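UL37 (Suid herpesvirus 1, PDB 4K70) is an inner tegument protein, represented by its N-terminal half, that probably takes part in controlling intracellular trafficking of the virus particle. Local coordinates at residues D403-E406 and P407-D411. Sequence-based numbering, arbitrary orientation.
Sequences DTLE and PLYGD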
loop_
_atom_site.group_PDB
_atom_site.type_symbol
_atom_site.label_atom_id
_atom_site.label_comp_id
_atom_site.label_asym_id
_atom_site.label_seq_id
_atom_site.Cartn_x
_atom_site.Cartn_y
_atom_site.Cartn_z
ATOM N N ASP A 403 -7.522 13.902 5.501
ATOM C CA ASP A 403 -8.619 14.513 6.254
ATOM C C ASP A 403 -8.267 14.837 7.706
ATOM O O ASP A 403 -8.978 15.605 8.342
ATOM C CB ASP A 403 -9.864 13.609 6.257
ATOM C CG ASP A 403 -10.556 13.546 4.901
ATOM O OD1 ASP A 403 -10.367 14.480 4.098
ATOM O OD2 ASP A 403 -11.299 12.561 4.644
ATOM N N THR A 404 -7.210 14.235 8.247
ATOM C CA THR A 404 -6.868 14.473 9.656
ATOM C C THR A 404 -5.870 15.613 9.815
ATOM O O THR A 404 -5.613 16.060 10.926
ATOM C CB THR A 404 -6.254 13.236 10.341
ATOM O OG1 THR A 404 -4.965 12.952 9.766
ATOM C CG2 THR A 404 -7.170 12.006 10.196
ATOM N N LEU A 405 -5.295 16.072 8.707
ATOM C CA LEU A 405 -4.201 17.037 8.787
ATOM C C LEU A 405 -4.660 18.390 9.339
ATOM O O LEU A 405 -3.962 19.026 10.140
ATOM C CB LEU A 405 -3.513 17.199 7.419
ATOM C CG LEU A 405 -2.885 15.914 6.875
ATOM C CD1 LEU A 405 -2.102 16.160 5.590
ATOM C CD2 LEU A 405 -1.992 15.237 7.925
ATOM N N GLU A 406 -5.842 18.825 8.925
ATOM C CA GLU A 406 -6.323 20.141 9.330
ATOM C C GLU A 406 -6.691 20.177 10.814
ATOM O O GLU A 406 -6.255 21.071 11.542
ATOM C CB GLU A 406 -7.490 20.586 8.444
ATOM C CG GLU A 406 -8.271 21.771 8.971
ATOM C CD GLU A 406 -7.411 22.993 9.162
ATOM O OE1 GLU A 406 -6.499 23.207 8.324
ATOM O OE2 GLU A 406 -7.647 23.736 10.151
ATOM N N PRO A 407 -7.489 19.203 11.278
ATOM C CA PRO A 407 -7.759 19.204 12.722
ATOM C C PRO A 407 -6.509 18.973 13.590
ATOM O O PRO A 407 -6.436 19.524 14.682
ATOM C CB PRO A 407 -8.785 18.077 12.902
ATOM C CG PRO A 407 -8.769 17.307 11.622
ATOM C CD PRO A 407 -8.335 18.245 10.549
ATOM N N LEU A 408 -5.542 18.197 13.112
ATOM C CA LEU A 408 -4.285 18.013 13.839
ATOM C C LEU A 408 -3.340 19.230 13.821
ATOM O O LEU A 408 -2.755 19.593 14.844
ATOM C CB LEU A 408 -3.536 16.786 13.314
ATOM C CG LEU A 408 -3.969 15.400 13.795
ATOM C CD1 LEU A 408 -3.198 14.326 13.042
ATOM C CD2 LEU A 408 -3.748 15.265 15.296
ATOM N N TYR A 409 -3.183 19.863 12.663
ATOM C CA TYR A 409 -2.082 20.800 12.483
ATOM C C TYR A 409 -2.459 22.194 12.050
ATOM O O TYR A 409 -1.588 23.069 11.974
ATOM C CB TYR A 409 -1.057 20.224 11.502
ATOM C CG TYR A 409 -0.586 18.867 11.921
ATOM C CD1 TYR A 409 0.140 18.706 13.090
ATOM C CD2 TYR A 409 -0.875 17.742 11.159
ATOM C CE1 TYR A 409 0.576 17.470 13.488
ATOM C CE2 TYR A 409 -0.445 16.485 11.552
ATOM C CZ TYR A 409 0.274 16.357 12.715
ATOM O OH TYR A 409 0.712 15.128 13.115
ATOM N N GLY A 410 -3.738 22.409 11.762
ATOM C CA GLY A 410 -4.182 23.700 11.258
ATOM C C GLY A 410 -3.769 24.854 12.148
ATOM O O GLY A 410 -3.510 25.962 11.681
ATOM N N ASP A 411 -3.667 24.576 13.441
ATOM C CA ASP A 411 -3.404 25.609 14.426
ATOM C C ASP A 411 -1.918 25.808 14.718
ATOM O O ASP A 411 -1.539 26.801 15.334
ATOM C CB ASP A 411 -4.171 25.308 15.723
ATOM C CG ASP A 411 -5.663 25.603 15.602
ATOM O OD1 ASP A 411 -6.041 26.442 14.753
ATOM O OD2 ASP A 411 -6.459 24.997 16.355
#
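Y409 reaches back over L405 within one short helical turn, and its side chain can be followed atom by atom. CB lies 3.4 Å from the carbonyl oxygen O of L405. A chi1 of -54° turns the ring back across that carbonyl, with CG 3.8 Å from L405 O and CD2 3.5 Å from the same oxygen, an approach oblique to the ring plane. Farther out, CE2 meets CD2 of L405 at 4.1 Å, an apolar touch between side chains that run at a slant to each other. One ring face also receives CB of L408, displaced toward the rim. At the tip, OH is hydrogen-bonded to OE2 of E354, outside the turn.

The backbone supplies three successive i to i+4 bonds, evidence for alpha-helical geometry over this turn: L408 N to T404 O, Y409 N to L405 O at 2.8 Å, and G410 N to E406 O.

On another side of the turn, T404 and L408 lie side by side, OG1 of T404 being 4.0 Å from CD1 of L408. The same OG1 is hydrogen-bonded to V401 O and weakly to NH2 of R383, a residue of a calcium site. E406, bent at chi2 (59°), folds its carboxylate over the glycine, with OE2 3.6 Å from CA of G410, while its OE1 forms a long, weak ion pair with NZ of K421.

Against helix 366-385, L405 on V380 and Y409 on V376 make apolar contacts, whereas L408 lies against R383. The chemistry thus implies a turn closed by main-chain bonds and joined to two helices of an all-helical chain: 366-385 through these side chains, and 347-358 through the E354 carboxylate, which satisfies the hydroxyl of the buried Y409.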